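Local coordinates for protein nucleoporin NUP82 (Chaetomium thermophilum, PDB 5CWW) that serves as a structural component of the nuclear pore complex and probably also offers docking sites to transport factors, this chain being its N-terminal beta-propeller part, at residues T54-A59 against T566-P571; R47-R52 against F576-T581. All coordinates share one frame; numbering follows the deposited sequence.

Contact 1: residues T54-A59 against T566-P571; sequences TEIFVA and TSIDDP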
loop_
_atom_site.group_PDB
_atom_site.type_symbol
_atom_site.label_atom_id
_atom_site.label_comp_id
_atom_site.label_asym_id
_atom_site.label_seq_id
_atom_site.Cartn_x
_atom_site.Cartn_y
_atom_site.Cartn_z
ATOM N N THR B 54 1.702 -9.572 25.784
ATOM C CA THR B 54 0.348 -9.852 26.255
ATOM C C THR B 54 -0.480 -8.577 26.433
ATOM O O THR B 54 -1.650 -8.642 26.813
ATOM C CB THR B 54 0.369 -10.621 27.588
ATOM O OG1 THR B 54 1.108 -9.878 28.566
ATOM C CG2 THR B 54 1.009 -11.986 27.400
ATOM N N GLU B 55 0.126 -7.425 26.161
ATOM C CA GLU B 55 -0.593 -6.155 26.215
ATOM C C GLU B 55 -1.339 -5.909 24.910
ATOM O O GLU B 55 -0.860 -6.278 23.836
ATOM C CB GLU B 55 0.365 -4.991 26.479
ATOM C CG GLU B 55 1.090 -5.046 27.815
ATOM C CD GLU B 55 1.964 -3.825 28.050
ATOM O OE1 GLU B 55 1.948 -2.905 27.204
ATOM O OE2 GLU B 55 2.667 -3.783 29.082
ATOM N N ILE B 56 -2.510 -5.283 25.006
ATOM C CA ILE B 56 -3.265 -4.900 23.820
ATOM C C ILE B 56 -3.780 -3.469 23.940
ATOM O O ILE B 56 -3.980 -2.955 25.041
ATOM C CB ILE B 56 -4.461 -5.850 23.564
ATOM C CG1 ILE B 56 -5.464 -5.805 24.722
ATOM C CG2 ILE B 56 -3.964 -7.269 23.341
ATOM C CD1 ILE B 56 -6.770 -6.514 24.423
ATOM N N PHE B 57 -3.986 -2.840 22.789
ATOM C CA PHE B 57 -4.500 -1.478 22.712
ATOM C C PHE B 57 -5.756 -1.491 21.853
ATOM O O PHE B 57 -5.709 -1.869 20.685
ATOM C CB PHE B 57 -3.449 -0.532 22.130
ATOM C CG PHE B 57 -2.175 -0.482 22.924
ATOM C CD1 PHE B 57 -1.216 -1.473 22.783
ATOM C CD2 PHE B 57 -1.938 0.552 23.811
ATOM C CE1 PHE B 57 -0.044 -1.431 23.515
ATOM C CE2 PHE B 57 -0.767 0.601 24.545
ATOM C CZ PHE B 57 0.182 -0.391 24.396
ATOM N N VAL B 58 -6.875 -1.081 22.443
ATOM C CA VAL B 58 -8.174 -1.185 21.790
ATOM C C VAL B 58 -8.794 0.186 21.562
ATOM O O VAL B 58 -9.200 0.862 22.509
ATOM C CB VAL B 58 -9.147 -2.040 22.626
ATOM C CG1 VAL B 58 -10.461 -2.249 21.879
ATOM C CG2 VAL B 58 -8.508 -3.380 22.976
ATOM N N ALA B 59 -8.879 0.583 20.297
ATOM C CA ALA B 59 -9.475 1.861 19.940
ATOM C C ALA B 59 -10.992 1.789 20.057
ATOM O O ALA B 59 -11.629 0.917 19.469
ATOM C CB ALA B 59 -9.070 2.262 18.529
ATOM N N THR B 566 -6.190 -10.199 15.546
ATOM C CA THR B 566 -4.854 -10.040 16.104
ATOM C C THR B 566 -4.384 -11.369 16.679
ATOM O O THR B 566 -4.947 -11.868 17.654
ATOM C CB THR B 566 -4.825 -8.962 17.201
ATOM O OG1 THR B 566 -5.381 -7.742 16.690
ATOM C CG2 THR B 566 -3.402 -8.712 17.674
ATOM N N SER B 567 -3.357 -11.945 16.064
ATOM C CA SER B 567 -2.840 -13.240 16.486
ATOM C C SER B 567 -1.866 -13.088 17.649
ATOM O O SER B 567 -0.976 -12.238 17.623
ATOM C CB SER B 567 -2.154 -13.951 15.317
ATOM O OG SER B 567 -1.805 -15.279 15.671
ATOM N N ILE B 568 -2.050 -13.922 18.668
ATOM C CA ILE B 568 -1.205 -13.902 19.859
ATOM C C ILE B 568 -0.774 -15.314 20.231
ATOM O O ILE B 568 -1.596 -16.227 20.285
ATOM C CB ILE B 568 -1.933 -13.262 21.058
ATOM C CG1 ILE B 568 -2.622 -11.969 20.608
ATOM C CG2 ILE B 568 -0.946 -13.024 22.202
ATOM C CD1 ILE B 568 -3.141 -11.080 21.732
ATOM N N ASP B 569 0.522 -15.485 20.474
ATOM C CA ASP B 569 1.070 -16.775 20.879
ATOM C C ASP B 569 1.953 -16.602 22.104
ATOM O O ASP B 569 3.169 -16.445 21.989
ATOM C CB ASP B 569 1.865 -17.416 19.740
ATOM C CG ASP B 569 2.382 -18.802 20.096
ATOM O OD1 ASP B 569 1.703 -19.513 20.865
ATOM O OD2 ASP B 569 3.468 -19.180 19.609
ATOM N N ASP B 570 1.327 -16.629 23.275
ATOM C CA ASP B 570 2.029 -16.457 24.540
ATOM C C ASP B 570 2.185 -17.809 25.238
ATOM O O ASP B 570 1.286 -18.644 25.168
ATOM C CB ASP B 570 1.269 -15.474 25.432
ATOM C CG ASP B 570 1.907 -15.311 26.793
ATOM O OD1 ASP B 570 2.794 -14.443 26.934
ATOM O OD2 ASP B 570 1.525 -16.051 27.724
ATOM N N PRO B 571 3.328 -18.035 25.909
ATOM C CA PRO B 571 3.525 -19.321 26.589
ATOM C C PRO B 571 2.557 -19.559 27.747
ATOM O O PRO B 571 2.236 -20.712 28.036
ATOM C CB PRO B 571 4.968 -19.231 27.101
ATOM C CG PRO B 571 5.275 -17.775 27.141
ATOM C CD PRO B 571 4.532 -17.191 25.988
#

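Contact 2: residues R47-R52 against F576-T581; sequences RTIARR and FILSAT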
loop_
_atom_site.group_PDB
_atom_site.type_symbol
_atom_site.label_atom_id
_atom_site.label_comp_id
_atom_site.label_asym_id
_atom_site.label_seq_id
_atom_site.Cartn_x
_atom_site.Cartn_y
_atom_site.Cartn_z
ATOM N N ARG B 47 -8.686 -1.521 11.894
ATOM C CA ARG B 47 -7.587 -2.142 12.624
ATOM C C ARG B 47 -7.513 -1.549 14.024
ATOM O O ARG B 47 -6.516 -0.934 14.401
ATOM C CB ARG B 47 -6.266 -1.943 11.880
ATOM C CG ARG B 47 -6.267 -2.540 10.484
ATOM C CD ARG B 47 -4.877 -2.577 9.878
ATOM N NE ARG B 47 -4.893 -3.172 8.545
ATOM C CZ ARG B 47 -4.944 -4.481 8.309
ATOM N NH1 ARG B 47 -4.984 -5.344 9.316
ATOM N NH2 ARG B 47 -4.958 -4.929 7.062
ATOM N N THR B 48 -8.581 -1.741 14.790
ATOM C CA THR B 48 -8.749 -1.058 16.065
ATOM C C THR B 48 -8.101 -1.796 17.239
ATOM O O THR B 48 -8.242 -1.377 18.389
ATOM C CB THR B 48 -10.241 -0.851 16.364
ATOM O OG1 THR B 48 -10.958 -2.054 16.068
ATOM C CG2 THR B 48 -10.798 0.281 15.511
ATOM N N ILE B 49 -7.393 -2.885 16.951
ATOM C CA ILE B 49 -6.672 -3.627 17.983
ATOM C C ILE B 49 -5.207 -3.790 17.595
ATOM O O ILE B 49 -4.888 -4.198 16.478
ATOM C CB ILE B 49 -7.288 -5.022 18.235
ATOM C CG1 ILE B 49 -8.754 -4.887 18.656
ATOM C CG2 ILE B 49 -6.501 -5.763 19.314
ATOM C CD1 ILE B 49 -9.491 -6.210 18.800
ATOM N N ALA B 50 -4.326 -3.459 18.533
ATOM C CA ALA B 50 -2.888 -3.651 18.374
ATOM C C ALA B 50 -2.337 -4.277 19.647
ATOM O O ALA B 50 -3.001 -4.249 20.681
ATOM C CB ALA B 50 -2.198 -2.329 18.076
ATOM N N ARG B 51 -1.130 -4.833 19.579
ATOM C CA ARG B 51 -0.581 -5.571 20.712
ATOM C C ARG B 51 0.935 -5.513 20.814
ATOM O O ARG B 51 1.633 -5.228 19.842
ATOM C CB ARG B 51 -0.991 -7.044 20.630
ATOM C CG ARG B 51 -0.361 -7.788 19.454
ATOM C CD ARG B 51 -0.622 -9.273 19.534
ATOM N NE ARG B 51 0.199 -9.934 20.549
ATOM C CZ ARG B 51 1.392 -10.484 20.329
ATOM N NH1 ARG B 51 1.941 -10.456 19.121
ATOM N NH2 ARG B 51 2.046 -11.060 21.328
ATOM N N ARG B 52 1.421 -5.800 22.015
ATOM C CA ARG B 52 2.829 -6.072 22.254
ATOM C C ARG B 52 2.892 -7.060 23.411
ATOM O O ARG B 52 2.384 -6.784 24.499
ATOM C CB ARG B 52 3.610 -4.789 22.556
ATOM C CG ARG B 52 3.102 -3.985 23.744
ATOM C CD ARG B 52 3.930 -2.726 23.949
ATOM N NE ARG B 52 3.641 -2.082 25.227
ATOM C CZ ARG B 52 4.288 -1.020 25.695
ATOM N NH1 ARG B 52 5.269 -0.467 24.993
ATOM N NH2 ARG B 52 3.955 -0.506 26.871
ATOM N N PHE B 576 -3.991 -17.932 20.335
ATOM C CA PHE B 576 -5.369 -17.572 20.028
ATOM C C PHE B 576 -5.477 -16.333 19.146
ATOM O O PHE B 576 -4.493 -15.632 18.909
ATOM C CB PHE B 576 -6.149 -17.344 21.326
ATOM C CG PHE B 576 -5.644 -16.190 22.149
ATOM C CD1 PHE B 576 -4.482 -16.309 22.894
ATOM C CD2 PHE B 576 -6.338 -14.992 22.187
ATOM C CE1 PHE B 576 -4.018 -15.251 23.654
ATOM C CE2 PHE B 576 -5.879 -13.931 22.946
ATOM C CZ PHE B 576 -4.718 -14.061 23.681
ATOM N N ILE B 577 -6.690 -16.088 18.659
ATOM C CA ILE B 577 -7.003 -14.898 17.882
ATOM C C ILE B 577 -7.819 -13.939 18.724
ATOM O O ILE B 577 -8.658 -14.363 19.515
ATOM C CB ILE B 577 -7.795 -15.238 16.617
ATOM C CG1 ILE B 577 -7.001 -16.191 15.739
ATOM C CG2 ILE B 577 -8.137 -13.981 15.826
ATOM C CD1 ILE B 577 -7.881 -16.973 14.843
ATOM N N LEU B 578 -7.577 -12.648 18.534
ATOM C CA LEU B 578 -8.333 -11.614 19.222
ATOM C C LEU B 578 -9.012 -10.703 18.204
ATOM O O LEU B 578 -8.365 -10.180 17.296
ATOM C CB LEU B 578 -7.420 -10.807 20.145
ATOM C CG LEU B 578 -8.107 -9.735 20.992
ATOM C CD1 LEU B 578 -9.090 -10.364 21.974
ATOM C CD2 LEU B 578 -7.069 -8.903 21.727
ATOM N N SER B 579 -10.321 -10.540 18.349
ATOM C CA SER B 579 -11.070 -9.564 17.565
ATOM C C SER B 579 -12.100 -8.917 18.477
ATOM O O SER B 579 -12.054 -9.100 19.693
ATOM C CB SER B 579 -11.741 -10.221 16.357
ATOM O OG SER B 579 -12.378 -9.256 15.535
ATOM N N ALA B 580 -13.032 -8.166 17.903
ATOM C CA ALA B 580 -14.047 -7.501 18.709
ATOM C C ALA B 580 -15.169 -6.929 17.862
ATOM O O ALA B 580 -14.952 -6.494 16.731
ATOM C CB ALA B 580 -13.415 -6.389 19.544
ATOM N N THR B 581 -16.373 -6.940 18.423
ATOM C CA THR B 581 -17.499 -6.227 17.843
ATOM C C THR B 581 -17.468 -4.801 18.378
ATOM O O THR B 581 -16.492 -4.394 19.009
ATOM C CB THR B 581 -18.843 -6.892 18.189
ATOM O OG1 THR B 581 -19.045 -6.863 19.608
ATOM C CG2 THR B 581 -18.870 -8.334 17.703
#

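Contact 1: residues T54-A59 against T566-P571
T54 and D570 meet at one end of this contact, a methyl against a carboxylate oxygen: CG2 of T54 comes to 3.1 Å from OD1 of D570. It is a van der Waals contact, since a methyl carbon is no conventional hydrogen-bond donor; the T54 hydroxyl and D570 OD2 find their partners elsewhere. With chi1 at 57°, the T54 hydroxyl is tucked between its own backbone N and carbonyl carbon and pairs with D68 OD1, while the methyl is left to face the aspartate. On the other side, the D570 carboxylate is carried away from its own backbone N (chi1 177°) and presents one oxygen more closely than the other, since OD2 of D570 lies 4.1 Å from the same T54 CG2. OD2 accepts the backbone N-H groups of D572 and L573, forming an Asx turn that holds the carboxylate where the chain leaves strand 566-570.

Further along, the chemistry turns purely apolar. The I568 side chain stretches toward the opposite segment, so that its terminal CD1 reaches the branch methyl CG2 of I56 at 4.2 Å. This is a light touch of a chain end on a branch methyl, in keeping with backbones that spread apart from 7.0 Å between the CA atoms of T54 and D570 to 9.4 Å between those of I56 and T566.

Strands 55-60 and 566-570 belong to the first and last sheets of the chain, consistent with adjoining blades of a beta-propeller. L69, in helix 69-77, touches both isoleucines, and A70 of the same helix packs on T54. I56 also rests on L578 of strand 576-580, and I568 on R51 of strand 49-52. The backbones of T54 and I56 are hydrogen-bonded to L69 and G67, tying this edge of the contact to strand 63-68 and the start of the helix.

Contact 2: residues R47-R52 against F576-T581
The hydroxyl OG of S579 donates a hydrogen bond to the backbone carbonyl O of A563, the CB of S579 pointing away from R47-R52. I49 packs against the opposite side of the S579 backbone: CD1 of I49 lies 3.8 Å from the backbone atom C of S579, and the same I49 CD1 is 4.0 Å from CB of A580. The second branch of I49 works separately. With chi1 at -59°, CG2 points away from the residue's own backbone N and meets CD2 of L578 at 4.0 Å, the two side chains crossing at about a right angle. One isoleucine thus spans three successive residues of the facing strand.

Strands 49-52 and 576-580 belong to the first and last of seven small sheets in the chain, consistent with neighbouring blades of a seven-bladed beta-propeller whose ring closes here. The axes of the two short strand segments approach to 8.5 Å at 143° between N-to-C directions, too far apart for backbone pairing, and side chains fill the gap. A563 packs on I49 as well as receiving the S579 bond.

Contacts 1 and 2 show how one interface between two sheets changes with depth. Their centres are 6 Å apart and they join the same pair of sheets through adjacent strands: F57 N probably bonds to A50 O (2.7 Å) in one sheet, and T566 N to L578 O (2.8 Å) in the other. T566 also bridges the two by packing on I49 and R51. Contact 2 is buried throughout and rests on aliphatic groups, one of them packed on a backbone carbonyl carbon. Contact 1 is only partly buried and mixes an isoleucine pair with a methyl-carboxylate approach near the strand ends. Along the chain, contact 1 is nested within the loop that contact 2 closes.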